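Local atomic coordinates of subtilisin-like protein (Prochloron didemni, PDB entry 3ZXY), a protein that probably acts as a subtilisin-like serine endopeptidase, seen here as the protease domain of a longer protein linked to patellamide processing. Residues L245-C251 and C262-N268; V220-L225 and V240-L244; D30-T36 and C74-P80; L140-A144 and V154-L158. The protein carries 1 engineered substitution. All coordinates share one frame; numbering follows the deposited sequence.

Interaction 1: residues L245-C251 and C262-N268; sequences LQSALPC and CLAGRLN
Leu-249 and Arg-266 form a single antiparallel, hydrogen-bonded bridge, in which Leu-249 N binds Arg-266 O at 2.9 Å and Arg-266 N binds Leu-249 O at 2.8 Å. The arginine side chain then turns back onto the first segment. Its chain bends at chi3 (-77°), and this brings NE and NH2 side-on to one acceptor, Pro-250 O. The bond from Arg-266 NH2 to Pro-250 O is short, 2.6 Å, and that oxygen lies in the guanidinium plane. The bond from NE is more bent and arrives from above the carbonyl plane. Leu-249 CB covers one face of the guanidinium. Next to this, the disulfide Cys-251 to Cys-262 ties the two segments covalently, with Arg-266 CG 3.9 Å from Cys-251 SG. At the other end Asn-268 ND2 donates to Ser-247 O at 2.9 Å, with the oxygen near the amide plane. Leu-249 CD1 packs on the same amide, 3.6 Å from Asn-268 CG. Asn-268 OD1 is used differently: it caps Gly-271 N at the start of helix 269-278. Water 2 joins Ala-248 O to Ala-264 O. Gly-265 has no side chain, and a beta carbon there would collide with Ala-248 CB. The contact closes the end of helix 237-247, with backbone hydrogen bonds from strand 187-191 to Ala-264, Gly-265 and Leu-267 and helix 269-278 following directly.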
loop_
_atom_site.group_PDB
_atom_site.type_symbol
_atom_site.label_atom_id
_atom_site.label_comp_id
_atom_site.label_asym_id
_atom_site.label_seq_id
_atom_site.Cartn_x
_atom_site.Cartn_y
_atom_site.Cartn_z
ATOM N N LEU A 245 9.746 -10.082 -1.315
ATOM C CA LEU A 245 10.220 -10.753 -0.120
ATOM C C LEU A 245 11.580 -11.414 -0.327
ATOM O O LEU A 245 12.448 -11.339 0.540
ATOM C CB LEU A 245 9.185 -11.777 0.378
ATOM C CG LEU A 245 7.891 -11.193 0.927
ATOM C CD1 LEU A 245 6.892 -12.326 1.127
ATOM C CD2 LEU A 245 8.129 -10.448 2.233
ATOM N N GLN A 246 11.791 -12.049 -1.479
ATOM C CA GLN A 246 13.047 -12.752 -1.721
ATOM C C GLN A 246 14.242 -11.825 -1.866
ATOM O O GLN A 246 15.346 -12.146 -1.412
ATOM C CB GLN A 246 12.943 -13.617 -2.972
ATOM C CG GLN A 246 14.211 -14.407 -3.206
ATOM C CD GLN A 246 13.994 -15.660 -4.009
ATOM O OE1 GLN A 246 14.650 -15.866 -5.032
ATOM N NE2 GLN A 246 13.124 -16.541 -3.515
ATOM N N SER A 247 14.010 -10.678 -2.492
ATOM C CA SER A 247 15.062 -9.709 -2.748
ATOM C C SER A 247 15.308 -8.761 -1.572
ATOM O O SER A 247 16.298 -8.037 -1.568
ATOM C CB SER A 247 14.769 -8.909 -4.017
ATOM O OG SER A 247 13.561 -8.178 -3.911
ATOM N N ALA A 248 14.471 -8.813 -0.539
ATOM C CA ALA A 248 14.648 -7.918 0.598
ATOM C C ALA A 248 16.036 -8.099 1.236
ATOM O O ALA A 248 16.578 -9.220 1.333
ATOM C CB ALA A 248 13.555 -8.170 1.636
ATOM N N LEU A 249 16.627 -6.993 1.675
ATOM C CA LEU A 249 17.997 -7.001 2.171
ATOM C C LEU A 249 18.082 -7.069 3.689
ATOM O O LEU A 249 17.321 -6.418 4.383
ATOM C CB LEU A 249 18.710 -5.744 1.698
ATOM C CG LEU A 249 18.951 -5.664 0.195
ATOM C CD1 LEU A 249 19.166 -4.209 -0.210
ATOM C CD2 LEU A 249 20.117 -6.565 -0.175
ATOM N N PRO A 250 19.047 -7.844 4.218
ATOM C CA PRO A 250 19.332 -7.820 5.672
ATOM C C PRO A 250 19.686 -6.446 6.227
ATOM O O PRO A 250 20.113 -5.553 5.489
ATOM C CB PRO A 250 20.546 -8.741 5.809
ATOM C CG PRO A 250 20.520 -9.611 4.610
ATOM C CD PRO A 250 19.867 -8.838 3.505
ATOM N N CYS A 251 19.496 -6.280 7.533
ATOM C CA CYS A 251 19.818 -5.025 8.209
ATOM C C CYS A 251 21.241 -5.064 8.753
ATOM O O CYS A 251 21.740 -6.129 9.121
ATOM C CB CYS A 251 18.823 -4.755 9.342
ATOM S SG CYS A 251 17.171 -4.331 8.754
ATOM N N CYS A 262 14.046 -6.281 11.613
ATOM C CA CYS A 262 14.278 -6.155 10.175
ATOM C C CYS A 262 13.151 -6.812 9.325
ATOM O O CYS A 262 13.086 -6.613 8.121
ATOM C CB CYS A 262 15.629 -6.769 9.828
ATOM S SG CYS A 262 16.308 -6.148 8.279
ATOM N N LEU A 263 12.279 -7.580 9.980
ATOM C CA LEU A 263 11.208 -8.320 9.312
ATOM C C LEU A 263 11.848 -9.273 8.312
ATOM O O LEU A 263 12.889 -9.873 8.642
ATOM C CB LEU A 263 10.174 -7.391 8.694
ATOM C CG LEU A 263 9.663 -6.257 9.605
ATOM C CD1 LEU A 263 8.538 -5.516 8.904
ATOM C CD2 LEU A 263 9.221 -6.763 10.982
ATOM N N ALA A 264 11.271 -9.445 7.124
ATOM C CA ALA A 264 11.932 -10.266 6.118
ATOM C C ALA A 264 13.108 -9.548 5.483
ATOM O O ALA A 264 13.901 -10.174 4.760
ATOM C CB ALA A 264 10.943 -10.706 5.055
ATOM N N GLY A 265 13.208 -8.240 5.718
ATOM C CA GLY A 265 14.265 -7.422 5.172
ATOM C C GLY A 265 13.813 -6.069 4.683
ATOM O O GLY A 265 12.634 -5.713 4.745
ATOM N N ARG A 266 14.770 -5.308 4.170
ATOM C CA ARG A 266 14.523 -4.000 3.617
ATOM C C ARG A 266 14.164 -4.046 2.135
ATOM O O ARG A 266 14.807 -4.784 1.364
ATOM C CB ARG A 266 15.788 -3.171 3.766
ATOM C CG ARG A 266 16.190 -2.953 5.209
ATOM C CD ARG A 266 17.461 -2.152 5.241
ATOM N NE ARG A 266 18.625 -2.973 4.925
ATOM C CZ ARG A 266 19.581 -2.673 4.040
ATOM N NH1 ARG A 266 19.547 -1.557 3.317
ATOM N NH2 ARG A 266 20.604 -3.510 3.889
ATOM N N LEU A 267 13.194 -3.233 1.733
ATOM C CA LEU A 267 12.795 -3.102 0.340
ATOM C C LEU A 267 14.016 -2.878 -0.541
ATOM O O LEU A 267 14.842 -2.008 -0.281
ATOM C CB LEU A 267 11.842 -1.926 0.179
ATOM C CG LEU A 267 11.378 -1.571 -1.224
ATOM C CD1 LEU A 267 10.554 -2.689 -1.832
ATOM C CD2 LEU A 267 10.596 -0.248 -1.125
ATOM N N ASN A 268 14.105 -3.689 -1.602
ATOM C CA ASN A 268 15.251 -3.677 -2.499
ATOM C C ASN A 268 14.722 -3.666 -3.931
ATOM O O ASN A 268 14.556 -4.724 -4.544
ATOM C CB ASN A 268 16.105 -4.919 -2.228
ATOM C CG ASN A 268 17.290 -5.038 -3.163
ATOM O OD1 ASN A 268 17.639 -4.072 -3.863
ATOM N ND2 ASN A 268 17.922 -6.211 -3.180
HETATM O O HOH W 1 12.675 -6.147 -2.103
HETATM O O HOH W 2 16.102 -10.997 3.370
#

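Interaction 2: residues V220-L225 and V240-L244; sequences VAALLL and VRQLL
Val-220 meets Leu-244 first, CG1 to CD2 at 4.0 Å. The valine's CG1 lies opposite its backbone N (chi1 171°), which turns this branch toward the leucine. Ala-221 comes next and is the point of closest backbone approach. Its small CB lets Val-240 sit close, with Val-240 CG1 3.8 Å from Ala-221 CB and equally near its CA. Leu-244 CD1 touches the same methyl from the next turn of its helix. Leu-224 points at the partner helix. Its CD1 touches two groups: Leu-244 CD2 at 3.8 Å and Val-240 CG1 at 3.9 Å. Leu-225 closes the row by bringing CD2 to within 3.7 Å of Val-240 CG2. The two methyls of Val-240 are thus divided: CG1 faces Ala-221 and Leu-224, CG2 faces Leu-224 and Leu-225. With Val-240 cut back to an alanine, a gap would probably open between the helices and Leu-225 CD2 would lose its neighbour. Every touching residue is buried and no hydrogen bond crosses. The helix axes pass 10.2 Å apart with 117° between their directions. Phe-273 and Leu-276 of helix 269-278 also cover Leu-224, while Ile-108 lies against Ala-221 and Leu-225. This is apolar helix-helix packing of the subtilisin fold, where the long helix 210-230, with the predicted nucleophile position (the engineered Ala-211) near its start, runs beside the parallel sheet.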
loop_
_atom_site.group_PDB
_atom_site.type_symbol
_atom_site.label_atom_id
_atom_site.label_comp_id
_atom_site.label_asym_id
_atom_site.label_seq_id
_atom_site.Cartn_x
_atom_site.Cartn_y
_atom_site.Cartn_z
ATOM N N VAL A 220 5.854 0.280 -5.909
ATOM C CA VAL A 220 6.896 -0.580 -6.474
ATOM C C VAL A 220 6.284 -1.876 -7.023
ATOM O O VAL A 220 6.656 -2.336 -8.123
ATOM C CB VAL A 220 8.011 -0.856 -5.456
ATOM C CG1 VAL A 220 8.958 -1.937 -5.989
ATOM C CG2 VAL A 220 8.755 0.437 -5.139
ATOM N N ALA A 221 5.348 -2.471 -6.286
ATOM C CA ALA A 221 4.644 -3.676 -6.752
ATOM C C ALA A 221 3.956 -3.406 -8.081
ATOM O O ALA A 221 3.976 -4.245 -8.979
ATOM C CB ALA A 221 3.644 -4.193 -5.704
ATOM N N ALA A 222 3.358 -2.227 -8.217
ATOM C CA ALA A 222 2.693 -1.855 -9.453
ATOM C C ALA A 222 3.685 -1.745 -10.607
ATOM O O ALA A 222 3.389 -2.173 -11.717
ATOM C CB ALA A 222 1.915 -0.558 -9.262
ATOM N N LEU A 223 4.868 -1.200 -10.351
ATOM C CA LEU A 223 5.912 -1.135 -11.362
ATOM C C LEU A 223 6.401 -2.527 -11.759
ATOM O O LEU A 223 6.685 -2.757 -12.931
ATOM C CB LEU A 223 7.081 -0.271 -10.898
ATOM C CG LEU A 223 6.747 1.207 -10.677
ATOM C CD1 LEU A 223 7.998 1.925 -10.210
ATOM C CD2 LEU A 223 6.198 1.859 -11.949
ATOM N N LEU A 224 6.493 -3.443 -10.803
ATOM C CA LEU A 224 6.889 -4.822 -11.133
ATOM C C LEU A 224 5.823 -5.519 -11.987
ATOM O O LEU A 224 6.150 -6.201 -12.959
ATOM C CB LEU A 224 7.213 -5.602 -9.861
ATOM C CG LEU A 224 8.510 -5.167 -9.171
ATOM C CD1 LEU A 224 8.525 -5.679 -7.733
ATOM C CD2 LEU A 224 9.735 -5.672 -9.940
ATOM N N LEU A 225 4.550 -5.348 -11.657
ATOM C CA LEU A 225 3.476 -5.844 -12.520
ATOM C C LEU A 225 3.536 -5.223 -13.907
ATOM O O LEU A 225 3.301 -5.889 -14.902
ATOM C CB LEU A 225 2.104 -5.581 -11.895
ATOM C CG LEU A 225 1.764 -6.344 -10.625
ATOM C CD1 LEU A 225 0.480 -5.776 -10.023
ATOM C CD2 LEU A 225 1.603 -7.823 -10.944
ATOM N N VAL A 240 4.811 -11.141 -7.560
ATOM C CA VAL A 240 5.476 -9.894 -7.224
ATOM C C VAL A 240 5.742 -9.808 -5.718
ATOM O O VAL A 240 6.827 -9.387 -5.286
ATOM C CB VAL A 240 4.684 -8.689 -7.760
ATOM C CG1 VAL A 240 5.133 -7.400 -7.076
ATOM C CG2 VAL A 240 4.794 -8.621 -9.292
ATOM N N ARG A 241 4.781 -10.228 -4.904
ATOM C CA ARG A 241 5.035 -10.343 -3.471
ATOM C C ARG A 241 6.254 -11.217 -3.165
ATOM O O ARG A 241 7.106 -10.868 -2.354
ATOM C CB ARG A 241 3.809 -10.914 -2.765
ATOM C CG ARG A 241 3.967 -11.116 -1.269
ATOM C CD ARG A 241 2.672 -11.688 -0.739
ATOM N NE ARG A 241 2.658 -12.085 0.635
ATOM C CZ ARG A 241 2.876 -13.305 1.106
ATOM N NH1 ARG A 241 3.258 -14.326 0.329
ATOM N NH2 ARG A 241 2.723 -13.503 2.406
ATOM N N GLN A 242 6.331 -12.367 -3.834
ATOM C CA GLN A 242 7.428 -13.311 -3.595
ATOM C C GLN A 242 8.770 -12.672 -3.988
ATOM O O GLN A 242 9.788 -12.832 -3.290
ATOM C CB GLN A 242 7.166 -14.608 -4.369
ATOM C CG GLN A 242 8.005 -15.776 -3.895
ATOM C CD GLN A 242 7.516 -16.413 -2.598
ATOM O OE1 GLN A 242 6.605 -15.909 -1.932
ATOM N NE2 GLN A 242 8.124 -17.522 -2.234
ATOM N N LEU A 243 8.769 -11.954 -5.108
ATOM C CA LEU A 243 9.982 -11.263 -5.559
ATOM C C LEU A 243 10.443 -10.197 -4.570
ATOM O O LEU A 243 11.633 -10.064 -4.295
ATOM C CB LEU A 243 9.774 -10.618 -6.936
ATOM C CG LEU A 243 9.614 -11.579 -8.110
ATOM C CD1 LEU A 243 8.984 -10.834 -9.283
ATOM C CD2 LEU A 243 10.952 -12.172 -8.506
ATOM N N LEU A 244 9.495 -9.436 -4.037
ATOM C CA LEU A 244 9.814 -8.399 -3.069
ATOM C C LEU A 244 10.360 -9.002 -1.786
ATOM O O LEU A 244 11.320 -8.479 -1.192
ATOM C CB LEU A 244 8.574 -7.533 -2.799
ATOM C CG LEU A 244 8.224 -6.566 -3.931
ATOM C CD1 LEU A 244 6.811 -5.991 -3.779
ATOM C CD2 LEU A 244 9.272 -5.454 -4.008
#

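Interaction 3: residues D30-T36 and C74-P80; sequences DLTVLPT and CRGLIVP
Gly-76 N donates to Asp-30 O in a nearly straight bond of 2.9 Å, the first of four that pair the strands. Thr-32 uses both its backbone groups: N binds Gly-76 O, and O accepts from Ile-78 N at 2.8 Å. Leu-34 N takes Ile-78 O. The peptide groups of Arg-75, Leu-77 and Val-79 hydrogen-bond instead to Ile-10 and strand 11-16. This is parallel pairing at one margin of the seven-stranded sheet, with 30-33 outermost. The chain crosses between the two strands through helix 47-60, a beta-alpha-beta crossover that in subtilases is known for its left-handed sense. Water 3 gathers polar groups. It accepts from Arg-75 NE at 3.0 Å, lies 2.7 Å from Thr-32 OG1, and is placed to donate to Asp-30 OD1 and Gly-76 O. The direct salt bridge from Asp-30 OD2 to Arg-75 NE is long, 4.0 Å, and the carboxylate and guanidinium planes stand 26° apart. Arg-75 CG lies 3.5 Å from Asp-30 OD2, and the bend at chi3 (58°) turns NE to water 3. A leucine in place of Arg-75 would probably leave Asp-30 without the charge that faces it at long range, and water 3 without a donor. Leu-31 CD2 lies 3.8 Å from Gly-76 CA, where a beta carbon would collide. Water 4 bridges Asp-30 N and Cys-74 O; water 5 joins Thr-36 N to Pro-80 O.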
loop_
_atom_site.group_PDB
_atom_site.type_symbol
_atom_site.label_atom_id
_atom_site.label_comp_id
_atom_site.label_asym_id
_atom_site.label_seq_id
_atom_site.Cartn_x
_atom_site.Cartn_y
_atom_site.Cartn_z
ATOM N N ASP A 30 -4.997 8.907 -13.894
ATOM C CA ASP A 30 -6.233 8.210 -14.236
ATOM C C ASP A 30 -6.795 7.589 -12.957
ATOM O O ASP A 30 -6.388 6.498 -12.569
ATOM C CB ASP A 30 -6.001 7.130 -15.299
ATOM C CG ASP A 30 -7.303 6.484 -15.769
ATOM O OD1 ASP A 30 -8.342 6.665 -15.109
ATOM O OD2 ASP A 30 -7.301 5.797 -16.812
ATOM N N LEU A 31 -7.712 8.299 -12.308
ATOM C CA LEU A 31 -8.294 7.871 -11.035
ATOM C C LEU A 31 -9.798 7.700 -11.169
ATOM O O LEU A 31 -10.464 8.523 -11.801
ATOM C CB LEU A 31 -8.021 8.907 -9.957
ATOM C CG LEU A 31 -6.549 9.214 -9.705
ATOM C CD1 LEU A 31 -6.407 10.259 -8.615
ATOM C CD2 LEU A 31 -5.800 7.942 -9.358
ATOM N N THR A 32 -10.322 6.623 -10.597
ATOM C CA THR A 32 -11.756 6.399 -10.554
ATOM C C THR A 32 -12.155 6.220 -9.113
ATOM O O THR A 32 -11.544 5.439 -8.404
ATOM C CB THR A 32 -12.178 5.146 -11.344
ATOM O OG1 THR A 32 -11.692 5.233 -12.695
ATOM C CG2 THR A 32 -13.702 5.006 -11.353
ATOM N N VAL A 33 -13.154 6.973 -8.675
ATOM C CA VAL A 33 -13.673 6.847 -7.324
ATOM C C VAL A 33 -14.832 5.854 -7.341
ATOM O O VAL A 33 -15.756 5.962 -8.176
ATOM C CB VAL A 33 -14.143 8.203 -6.793
ATOM C CG1 VAL A 33 -14.773 8.035 -5.421
ATOM C CG2 VAL A 33 -12.978 9.177 -6.743
ATOM N N LEU A 34 -14.761 4.884 -6.431
ATOM C CA LEU A 34 -15.744 3.820 -6.298
ATOM C C LEU A 34 -16.454 3.979 -4.955
ATOM O O LEU A 34 -15.987 3.478 -3.927
ATOM C CB LEU A 34 -15.077 2.448 -6.381
ATOM C CG LEU A 34 -14.346 2.114 -7.681
ATOM C CD1 LEU A 34 -13.666 0.757 -7.573
ATOM C CD2 LEU A 34 -15.292 2.144 -8.867
ATOM N N PRO A 35 -17.582 4.696 -4.950
ATOM C CA PRO A 35 -18.284 4.897 -3.693
ATOM C C PRO A 35 -18.705 3.577 -3.096
ATOM O O PRO A 35 -19.258 2.717 -3.777
ATOM C CB PRO A 35 -19.504 5.733 -4.082
ATOM C CG PRO A 35 -19.179 6.319 -5.404
ATOM C CD PRO A 35 -18.258 5.356 -6.077
ATOM N N THR A 36 -18.408 3.409 -1.824
ATOM C CA THR A 36 -18.849 2.236 -1.139
ATOM C C THR A 36 -19.772 2.848 -0.105
ATOM O O THR A 36 -20.681 3.572 -0.517
ATOM C CB THR A 36 -17.624 1.392 -0.768
ATOM O OG1 THR A 36 -16.923 1.143 -1.997
ATOM C CG2 THR A 36 -18.019 0.056 -0.170
ATOM N N CYS A 74 -0.195 4.140 -13.718
ATOM C CA CYS A 74 -1.105 3.036 -13.445
ATOM C C CYS A 74 -2.506 3.604 -13.230
ATOM O O CYS A 74 -2.658 4.782 -12.911
ATOM C CB CYS A 74 -0.644 2.250 -12.212
ATOM S SG CYS A 74 0.859 1.292 -12.516
ATOM N N ARG A 75 -3.519 2.773 -13.396
ATOM C CA ARG A 75 -4.900 3.183 -13.107
ATOM C C ARG A 75 -5.199 3.063 -11.622
ATOM O O ARG A 75 -4.919 2.026 -11.008
ATOM C CB ARG A 75 -5.870 2.319 -13.906
ATOM C CG ARG A 75 -6.161 2.843 -15.301
ATOM C CD ARG A 75 -7.458 2.238 -15.819
ATOM N NE ARG A 75 -8.580 2.533 -14.921
ATOM C CZ ARG A 75 -9.666 1.774 -14.762
ATOM N NH1 ARG A 75 -9.818 0.632 -15.437
ATOM N NH2 ARG A 75 -10.609 2.156 -13.911
ATOM N N GLY A 76 -5.724 4.141 -11.038
ATOM C CA GLY A 76 -6.026 4.185 -9.614
ATOM C C GLY A 76 -7.510 3.980 -9.366
ATOM O O GLY A 76 -8.358 4.576 -10.054
ATOM N N LEU A 77 -7.813 3.119 -8.398
ATOM C CA LEU A 77 -9.175 2.878 -7.937
ATOM C C LEU A 77 -9.260 3.396 -6.516
ATOM O O LEU A 77 -8.617 2.859 -5.586
ATOM C CB LEU A 77 -9.551 1.397 -8.013
ATOM C CG LEU A 77 -9.419 0.706 -9.368
ATOM C CD1 LEU A 77 -9.684 -0.783 -9.202
ATOM C CD2 LEU A 77 -10.355 1.342 -10.398
ATOM N N ILE A 78 -10.000 4.483 -6.333
ATOM C CA ILE A 78 -10.106 5.090 -5.011
ATOM C C ILE A 78 -11.363 4.549 -4.331
ATOM O O ILE A 78 -12.471 4.741 -4.833
ATOM C CB ILE A 78 -10.183 6.630 -5.072
ATOM C CG1 ILE A 78 -9.015 7.237 -5.869
ATOM C CG2 ILE A 78 -10.277 7.206 -3.670
ATOM C CD1 ILE A 78 -7.652 6.705 -5.542
ATOM N N VAL A 79 -11.180 3.879 -3.191
ATOM C CA VAL A 79 -12.279 3.205 -2.493
ATOM C C VAL A 79 -12.288 3.719 -1.059
ATOM O O VAL A 79 -11.668 3.126 -0.163
ATOM C CB VAL A 79 -12.134 1.659 -2.539
ATOM C CG1 VAL A 79 -13.359 0.973 -1.920
ATOM C CG2 VAL A 79 -11.936 1.181 -3.976
ATOM N N PRO A 80 -12.967 4.855 -0.825
ATOM C CA PRO A 80 -12.881 5.415 0.522
ATOM C C PRO A 80 -13.628 4.555 1.547
ATOM O O PRO A 80 -14.812 4.215 1.372
ATOM C CB PRO A 80 -13.463 6.827 0.367
ATOM C CG PRO A 80 -13.405 7.111 -1.085
ATOM C CD PRO A 80 -13.630 5.784 -1.752
HETATM O O HOH W 3 -9.080 4.798 -12.953
HETATM O O HOH W 4 -2.755 7.340 -13.801
HETATM O O HOH W 5 -16.942 5.138 -0.168
#

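Interaction 4: residues L140-A144 and V154-L158; sequences LVAAA and VPAAL
Ala-142 and Ala-156 point their methyls toward each other's segment, and their CB atoms are 4.0 Å apart. The meeting is not symmetrical. Ala-142 CB comes closer to the backbone, 3.7 Å from Ala-156 CA, while Ala-156 CB reaches past it to lie 3.4 Å from Ala-143 O. Ala-142 CB also meets Pro-155 CG, at 4.1 Å. Leu-140 approaches the same ring carbon with CD2, at 4.3 Å. Its CG stands across from the backbone N (chi1 -155°), and from there CD2 extends to the proline. Pro-155 follows a cis peptide bond and opens a type I turn that ends at Leu-158. In subtilisins a strand like 140-143 and a cis-proline loop like this one help form the S1 pocket, so the contact is consistent with that part of the substrate site. Ala-143 points the other way and comes close to Ala-211, the engineered residue at the predicted nucleophile position. No direct hydrogen bond joins the segments. Water 6 bridges them instead, donating to Ala-143 O at 2.9 Å and accepting from Ala-156 N at 3.0 Å. Gln-186 NE2 holds the turn from outside through Ala-156 O and Leu-158 O, and Leu-94 of helix 91-103 also touches the Pro-155 ring.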
loop_
_atom_site.group_PDB
_atom_site.type_symbol
_atom_site.label_atom_id
_atom_site.label_comp_id
_atom_site.label_asym_id
_atom_site.label_seq_id
_atom_site.Cartn_x
_atom_site.Cartn_y
_atom_site.Cartn_z
ATOM N N LEU A 140 -2.769 -7.773 -1.477
ATOM C CA LEU A 140 -3.073 -6.804 -0.438
ATOM C C LEU A 140 -1.744 -6.387 0.197
ATOM O O LEU A 140 -0.967 -7.247 0.608
ATOM C CB LEU A 140 -4.008 -7.441 0.603
ATOM C CG LEU A 140 -4.891 -6.494 1.416
ATOM C CD1 LEU A 140 -6.016 -7.239 2.134
ATOM C CD2 LEU A 140 -4.030 -5.722 2.384
ATOM N N VAL A 141 -1.491 -5.079 0.237
ATOM C CA VAL A 141 -0.280 -4.511 0.835
ATOM C C VAL A 141 -0.797 -3.672 2.011
ATOM O O VAL A 141 -1.611 -2.757 1.806
ATOM C CB VAL A 141 0.505 -3.628 -0.156
ATOM C CG1 VAL A 141 1.785 -3.125 0.492
ATOM C CG2 VAL A 141 0.838 -4.403 -1.440
ATOM N N ALA A 142 -0.341 -3.972 3.234
ATOM C CA ALA A 142 -0.960 -3.399 4.437
ATOM C C ALA A 142 0.050 -2.928 5.463
ATOM O O ALA A 142 1.085 -3.564 5.664
ATOM C CB ALA A 142 -1.929 -4.404 5.079
ATOM N N ALA A 143 -0.297 -1.848 6.160
ATOM C CA ALA A 143 0.582 -1.255 7.164
ATOM C C ALA A 143 0.750 -2.143 8.395
ATOM O O ALA A 143 -0.232 -2.631 8.956
ATOM C CB ALA A 143 0.034 0.105 7.598
ATOM N N ALA A 144 2.005 -2.319 8.823
ATOM C CA ALA A 144 2.329 -3.131 10.000
ATOM C C ALA A 144 1.799 -2.544 11.303
ATOM O O ALA A 144 1.590 -3.281 12.274
ATOM C CB ALA A 144 3.851 -3.305 10.111
ATOM N N VAL A 154 -4.100 -6.570 11.855
ATOM C CA VAL A 154 -4.813 -7.100 10.708
ATOM C C VAL A 154 -5.349 -5.921 9.900
ATOM O O VAL A 154 -5.781 -4.902 10.466
ATOM C CB VAL A 154 -5.929 -8.085 11.132
ATOM C CG1 VAL A 154 -5.317 -9.307 11.806
ATOM C CG2 VAL A 154 -6.983 -7.432 12.035
ATOM N N PRO A 155 -5.340 -6.038 8.571
ATOM C CA PRO A 155 -5.041 -7.228 7.762
ATOM C C PRO A 155 -3.580 -7.567 7.495
ATOM O O PRO A 155 -3.314 -8.589 6.858
ATOM C CB PRO A 155 -5.751 -6.915 6.449
ATOM C CG PRO A 155 -5.687 -5.448 6.330
ATOM C CD PRO A 155 -5.887 -4.951 7.734
ATOM N N ALA A 156 -2.642 -6.749 7.940
ATOM C CA ALA A 156 -1.226 -7.002 7.655
ATOM C C ALA A 156 -0.761 -8.427 7.972
ATOM O O ALA A 156 0.088 -8.954 7.247
ATOM C CB ALA A 156 -0.354 -6.002 8.385
ATOM N N ALA A 157 -1.271 -9.034 9.044
ATOM C CA ALA A 157 -0.859 -10.366 9.482
ATOM C C ALA A 157 -1.569 -11.543 8.791
ATOM O O ALA A 157 -1.287 -12.719 9.084
ATOM C CB ALA A 157 -1.031 -10.491 11.006
ATOM N N LEU A 158 -2.499 -11.251 7.882
ATOM C CA LEU A 158 -3.364 -12.297 7.349
ATOM C C LEU A 158 -2.728 -13.010 6.157
ATOM O O LEU A 158 -1.771 -12.519 5.581
ATOM C CB LEU A 158 -4.736 -11.716 7.004
ATOM C CG LEU A 158 -5.539 -11.229 8.219
ATOM C CD1 LEU A 158 -6.894 -10.690 7.763
ATOM C CD2 LEU A 158 -5.735 -12.319 9.254
HETATM O O HOH W 6 -2.830 -3.836 8.687
#

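In the fold
Along the chain the contacts come in series: interaction 3 first, then 4, 2 and 1. Interactions 3 and 4 reach the same parallel sheet, one at its outer margin and one near its middle, with centres about 20 Å apart. Interactions 1 and 2 share helix 237-247 and touch through Leu-267 and Leu-244. Their centres lie about 13 Å apart. Interaction 2 also meets interaction 3, where Ala-222 packs on Cys-74. Interactions 1 and 3 are on opposite sides of the chain's centre, about 30 Å between centres. Interaction 4 comes near the predicted catalytic positions Ala-211 and His-51, and the Pro-80 end of interaction 3 near Asp-16; interactions 1 and 2 lie away from them.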